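PDB 4IBN: ribonuclease H from Uncultured organism, which probably cleaves the RNA strand of RNA-DNA hybrids endonucleolytically, leaving 5'-phosphomonoester ends, with magnesium as its cofactor. Local coordinates for residues D57-P63 against Q169-L175; S74-F79 against R90-T94. All blocks are in the same frame, centred on the assembly; numbering follows the deposited sequence.

Contact 1: D57-P63 against Q169-L175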
loop_
_atom_site.group_PDB
_atom_site.type_symbol
_atom_site.label_atom_id
_atom_site.label_comp_id
_atom_site.label_asym_id
_atom_site.label_seq_id
_atom_site.Cartn_x
_atom_site.Cartn_y
_atom_site.Cartn_z
ATOM N N ASP A 57 11.397 -0.220 3.502
ATOM C CA ASP A 57 10.796 -0.279 2.178
ATOM C C ASP A 57 10.405 -1.694 1.791
ATOM O O ASP A 57 11.043 -2.599 2.170
ATOM C CB ASP A 57 11.811 0.142 1.122
ATOM C CG ASP A 57 12.288 1.593 1.247
ATOM O OD1 ASP A 57 11.690 2.347 1.937
ATOM O OD2 ASP A 57 13.274 1.946 0.593
ATOM N N VAL A 58 9.384 -1.833 0.950
ATOM C CA VAL A 58 9.027 -3.134 0.382
ATOM C C VAL A 58 8.480 -2.962 -1.035
ATOM O O VAL A 58 7.572 -2.158 -1.252
ATOM C CB VAL A 58 7.981 -3.862 1.244
ATOM C CG1 VAL A 58 6.855 -2.913 1.625
ATOM C CG2 VAL A 58 7.439 -5.077 0.508
ATOM N N TRP A 59 9.023 -3.702 -2.002
ATOM C CA TRP A 59 8.572 -3.540 -3.360
ATOM C C TRP A 59 8.446 -4.861 -4.094
ATOM O O TRP A 59 9.046 -5.838 -3.714
ATOM C CB TRP A 59 9.462 -2.552 -4.139
ATOM C CG TRP A 59 10.828 -3.014 -4.390
ATOM C CD1 TRP A 59 11.266 -3.718 -5.449
ATOM C CD2 TRP A 59 11.967 -2.806 -3.562
ATOM N NE1 TRP A 59 12.592 -3.958 -5.350
ATOM C CE2 TRP A 59 13.052 -3.404 -4.199
ATOM C CE3 TRP A 59 12.180 -2.144 -2.363
ATOM C CZ2 TRP A 59 14.299 -3.407 -3.655
ATOM C CZ3 TRP A 59 13.416 -2.138 -1.843
ATOM C CH2 TRP A 59 14.464 -2.758 -2.482
ATOM N N VAL A 60 7.649 -4.832 -5.146
ATOM C CA VAL A 60 7.521 -5.960 -6.039
ATOM C C VAL A 60 7.247 -5.494 -7.448
ATOM O O VAL A 60 6.906 -4.389 -7.642
ATOM C CB VAL A 60 6.413 -6.870 -5.637
ATOM C CG1 VAL A 60 6.725 -7.491 -4.311
ATOM C CG2 VAL A 60 5.132 -6.160 -5.603
ATOM N N SER A 61 7.437 -6.383 -8.407
ATOM C CA SER A 61 7.203 -6.025 -9.787
ATOM C C SER A 61 6.609 -7.167 -10.585
ATOM O O SER A 61 6.682 -8.276 -10.163
ATOM C CB SER A 61 8.491 -5.576 -10.437
ATOM O OG SER A 61 9.497 -6.503 -10.284
ATOM N N GLU A 62 6.006 -6.826 -11.729
ATOM C CA GLU A 62 5.529 -7.764 -12.738
ATOM C C GLU A 62 5.950 -7.256 -14.107
ATOM O O GLU A 62 5.996 -6.091 -14.315
ATOM C CB GLU A 62 4.021 -7.911 -12.682
ATOM C CG GLU A 62 3.565 -8.626 -11.445
ATOM C CD GLU A 62 2.079 -8.729 -11.253
ATOM O OE1 GLU A 62 1.320 -8.321 -12.107
ATOM O OE2 GLU A 62 1.694 -9.244 -10.211
ATOM N N PRO A 63 6.295 -8.147 -15.008
ATOM C CA PRO A 63 6.717 -7.731 -16.341
ATOM C C PRO A 63 5.637 -7.276 -17.342
ATOM O O PRO A 63 5.964 -6.700 -18.350
ATOM C CB PRO A 63 7.455 -8.953 -16.860
ATOM C CG PRO A 63 6.860 -10.053 -16.191
ATOM C CD PRO A 63 6.473 -9.584 -14.828
ATOM N N GLN A 169 12.716 -4.848 -12.576
ATOM C CA GLN A 169 12.076 -6.102 -12.344
ATOM C C GLN A 169 12.661 -6.822 -11.141
ATOM O O GLN A 169 12.981 -7.975 -11.226
ATOM C CB GLN A 169 11.985 -6.983 -13.585
ATOM C CG GLN A 169 11.107 -6.407 -14.672
ATOM C CD GLN A 169 9.608 -6.333 -14.333
ATOM O OE1 GLN A 169 9.012 -5.292 -14.319
ATOM N NE2 GLN A 169 9.036 -7.441 -14.078
ATOM N N THR A 170 12.712 -6.112 -10.019
ATOM C CA THR A 170 13.194 -6.635 -8.759
ATOM C C THR A 170 12.084 -6.671 -7.724
ATOM O O THR A 170 11.057 -6.130 -7.919
ATOM C CB THR A 170 14.300 -5.806 -8.163
ATOM O OG1 THR A 170 13.854 -4.486 -7.952
ATOM C CG2 THR A 170 15.420 -5.738 -9.124
ATOM N N GLN A 171 12.365 -7.356 -6.629
ATOM C CA GLN A 171 11.510 -7.445 -5.478
ATOM C C GLN A 171 12.376 -7.352 -4.249
ATOM O O GLN A 171 13.495 -7.711 -4.277
ATOM C CB GLN A 171 10.796 -8.781 -5.433
ATOM C CG GLN A 171 10.070 -9.155 -6.677
ATOM C CD GLN A 171 10.997 -9.475 -7.775
ATOM O OE1 GLN A 171 11.967 -10.150 -7.557
ATOM N NE2 GLN A 171 10.734 -8.957 -8.955
ATOM N N SER A 172 11.841 -6.831 -3.165
ATOM C CA SER A 172 12.595 -6.777 -1.926
ATOM C C SER A 172 12.479 -8.072 -1.140
ATOM O O SER A 172 13.329 -8.446 -0.419
ATOM C CB SER A 172 12.164 -5.564 -1.103
ATOM O OG SER A 172 10.856 -5.707 -0.752
ATOM N N GLY A 173 11.362 -8.720 -1.275
ATOM C CA GLY A 173 11.096 -9.939 -0.568
ATOM C C GLY A 173 10.516 -9.690 0.777
ATOM O O GLY A 173 10.099 -10.586 1.474
ATOM N N GLY A 174 10.482 -8.432 1.133
ATOM C CA GLY A 174 9.935 -8.064 2.399
ATOM C C GLY A 174 10.488 -6.729 2.802
ATOM O O GLY A 174 10.981 -6.026 1.996
ATOM N N LEU A 175 10.427 -6.428 4.093
ATOM C CA LEU A 175 10.918 -5.174 4.613
ATOM C C LEU A 175 12.416 -5.116 4.607
ATOM O O LEU A 175 13.036 -5.952 5.169
ATOM C CB LEU A 175 10.415 -4.988 6.025
ATOM C CG LEU A 175 8.929 -4.817 6.002
ATOM C CD1 LEU A 175 8.258 -5.270 7.237
ATOM C CD2 LEU A 175 8.545 -3.419 5.660
HETATM O O HOH W 1 8.941 -8.254 -2.202
#
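Trp59 and Ser172 form the tight centre of this contact, joined by two bonds and a CH-pi contact. Trp59 N gives its hydrogen to Ser172 OG at 3.0 Å in a nearly straight bond, and Ser172 N returns one to Trp59 O, also 3.0 Å. Ser172 CB lies over one face of the indole, 3.5 Å from the centroid of the six-membered ring and 7° off its normal. With chi1 at 68°, CG of Trp59 stands between the backbone N and the carbonyl carbon, which swings the indole against the 170-172 backbone; there NE1 donates to Thr170 OG1 at 2.9 Å, the hydroxyl somewhat tilted from the ring plane. Two residues on, Ser61 OG donates to Thr170 O (2.9 Å), from above the carbonyl plane. Ser172 OG in turn donates to Gly174 O.

The other side is looser. Gly173 is exposed, and a water bridges its N to Trp59 O; Val58 CG1 and Leu175 CD2 come no nearer than 4.4 Å. End to end, the segments differ by 156° in direction; the irregular 169-175 segment runs roughly antiparallel along strand 53-62, on the flank where short strand 176-177 completes the mixed sheet of the RNase H fold.

Contact 2: S74-F79 against R90-T94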
loop_
_atom_site.group_PDB
_atom_site.type_symbol
_atom_site.label_atom_id
_atom_site.label_comp_id
_atom_site.label_asym_id
_atom_site.label_seq_id
_atom_site.Cartn_x
_atom_site.Cartn_y
_atom_site.Cartn_z
ATOM N N SER A 74 0.460 -3.612 -3.797
ATOM C CA SER A 74 1.046 -2.740 -2.814
ATOM C C SER A 74 0.413 -3.003 -1.469
ATOM O O SER A 74 1.062 -2.989 -0.477
ATOM C CB SER A 74 0.965 -1.258 -3.223
ATOM O OG SER A 74 -0.263 -0.642 -2.979
ATOM N N VAL A 75 -0.877 -3.209 -1.463
ATOM C CA VAL A 75 -1.525 -3.565 -0.217
ATOM C C VAL A 75 -1.105 -4.933 0.285
ATOM O O VAL A 75 -0.741 -5.100 1.399
ATOM C CB VAL A 75 -3.028 -3.618 -0.387
ATOM C CG1 VAL A 75 -3.712 -4.060 0.913
ATOM C CG2 VAL A 75 -3.534 -2.313 -0.770
ATOM N N ILE A 76 -1.170 -5.917 -0.581
ATOM C CA ILE A 76 -0.856 -7.240 -0.149
ATOM C C ILE A 76 0.545 -7.371 0.362
ATOM O O ILE A 76 0.776 -7.917 1.381
ATOM C CB ILE A 76 -1.007 -8.212 -1.295
ATOM C CG1 ILE A 76 -2.435 -8.273 -1.752
ATOM C CG2 ILE A 76 -0.533 -9.571 -0.930
ATOM C CD1 ILE A 76 -2.613 -8.909 -3.128
ATOM N N GLU A 77 1.486 -6.845 -0.374
ATOM C CA GLU A 77 2.848 -6.932 0.061
ATOM C C GLU A 77 3.090 -6.213 1.372
ATOM O O GLU A 77 3.860 -6.660 2.171
ATOM C CB GLU A 77 3.828 -6.454 -0.996
ATOM C CG GLU A 77 3.834 -7.285 -2.191
ATOM C CD GLU A 77 4.201 -8.726 -1.939
ATOM O OE1 GLU A 77 5.088 -8.974 -1.177
ATOM O OE2 GLU A 77 3.605 -9.607 -2.545
ATOM N N ALA A 78 2.458 -5.083 1.557
ATOM C CA ALA A 78 2.646 -4.331 2.775
ATOM C C ALA A 78 2.164 -5.054 3.997
ATOM O O ALA A 78 2.836 -5.154 4.947
ATOM C CB ALA A 78 1.899 -3.015 2.686
ATOM N N PHE A 79 0.952 -5.515 3.927
ATOM C CA PHE A 79 0.356 -6.215 5.021
ATOM C C PHE A 79 0.951 -7.586 5.281
ATOM O O PHE A 79 0.907 -8.076 6.380
ATOM C CB PHE A 79 -1.154 -6.221 4.906
ATOM C CG PHE A 79 -1.765 -4.913 5.244
ATOM C CD1 PHE A 79 -2.046 -4.593 6.518
ATOM C CD2 PHE A 79 -2.005 -3.992 4.292
ATOM C CE1 PHE A 79 -2.561 -3.425 6.803
ATOM C CE2 PHE A 79 -2.508 -2.812 4.590
ATOM C CZ PHE A 79 -2.781 -2.522 5.841
ATOM N N ARG A 90 -1.741 -1.551 14.065
ATOM C CA ARG A 90 -2.552 -0.443 13.639
ATOM C C ARG A 90 -1.790 0.279 12.504
ATOM O O ARG A 90 -0.673 0.513 12.631
ATOM C CB ARG A 90 -2.801 0.502 14.787
ATOM C CG ARG A 90 -3.717 -0.047 15.780
ATOM C CD ARG A 90 -3.821 0.850 17.021
ATOM N NE ARG A 90 -2.703 0.596 17.887
ATOM C CZ ARG A 90 -2.294 1.416 18.814
ATOM N NH1 ARG A 90 -2.912 2.530 19.015
ATOM N NH2 ARG A 90 -1.248 1.111 19.538
ATOM N N VAL A 91 -2.452 0.568 11.402
ATOM C CA VAL A 91 -1.805 1.091 10.230
ATOM C C VAL A 91 -2.565 2.266 9.683
ATOM O O VAL A 91 -3.699 2.190 9.484
ATOM C CB VAL A 91 -1.717 0.020 9.124
ATOM C CG1 VAL A 91 -1.035 0.537 7.907
ATOM C CG2 VAL A 91 -1.055 -1.226 9.655
ATOM N N VAL A 92 -1.862 3.330 9.381
ATOM C CA VAL A 92 -2.421 4.369 8.574
ATOM C C VAL A 92 -1.853 4.151 7.192
ATOM O O VAL A 92 -0.685 4.232 7.052
ATOM C CB VAL A 92 -1.984 5.745 9.064
ATOM C CG1 VAL A 92 -2.560 6.798 8.186
ATOM C CG2 VAL A 92 -2.426 5.957 10.457
ATOM N N PHE A 93 -2.704 3.854 6.213
ATOM C CA PHE A 93 -2.251 3.512 4.879
ATOM C C PHE A 93 -2.654 4.613 3.942
ATOM O O PHE A 93 -3.775 4.836 3.750
ATOM C CB PHE A 93 -2.872 2.166 4.445
ATOM C CG PHE A 93 -2.300 1.558 3.174
ATOM C CD1 PHE A 93 -1.464 0.492 3.218
ATOM C CD2 PHE A 93 -2.701 1.985 1.951
ATOM C CE1 PHE A 93 -0.998 -0.066 2.114
ATOM C CE2 PHE A 93 -2.235 1.419 0.854
ATOM C CZ PHE A 93 -1.376 0.398 0.935
ATOM N N THR A 94 -1.656 5.290 3.404
ATOM C CA THR A 94 -1.874 6.380 2.504
ATOM C C THR A 94 -1.395 6.070 1.095
ATOM O O THR A 94 -0.321 5.706 0.903
ATOM C CB THR A 94 -1.140 7.675 2.992
ATOM O OG1 THR A 94 -1.564 8.004 4.302
ATOM C CG2 THR A 94 -1.437 8.804 2.085
#
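Helix 74-79 and strand 90-94 run nearly antiparallel, 153° between their N-to-C directions, with the short axes 11.2 Å apart at closest approach, a spacing that side chains bridge without any hydrogen bond across. Phe93 projects into the gap. Its CG is anti to the backbone N (chi1 -170°), which carries the ring away from the strand toward the helix, where its outer rim meets three residues. Val75 CG2 comes to 3.9 Å from Phe93 CZ, the two side chains crossing at about a right angle. Ala78 CB sits at the ring edge, 4.2 Å from CE1 of Phe93, and Ser74 OG also lies near the plane of that ring.

Phe79 CE2 approaches CD1 of Phe93 to 3.7 Å. The two rings are near parallel (19°) but displaced, with centroids 5.9 Å apart, so little face lies over face. Farther round the Phe79 ring, CE1 touches Val91 CG2 at 3.9 Å, the two side chains arriving from opposite directions. Trp143 meets the Phe93 ring at a steep inclination, and Val19 and Ala21 of the central strand 16-25 also touch Phe93.

All six touching residues are buried. The hydroxyl of Ser74 is satisfied within its own helix, by Ala71 O, so the contact rests on apolar packing and shape, consistent with a hydrophobic core between helix and sheet.

In the fold
The two contacts lie about 14 Å apart between centres, and both involve the mixed sheet of the RNase H fold, ordered 140-145, 90-95, 16-25, 34-45, 53-62, 176-177. Contact 1 is at strand 53-62, near one edge, whereas contact 2 is at strand 90-95, on the far side of central strand 16-25. Helix 67-82, which follows strand 53-62 in the chain, spans the interval: Glu77, on the segment used in contact 2, packs its CG 3.6 Å from CG1 of Val60. Both segments of contact 2 fall in the chain between the two segments of contact 1, so the 169-175 segment, late in the chain, returns to an early strand.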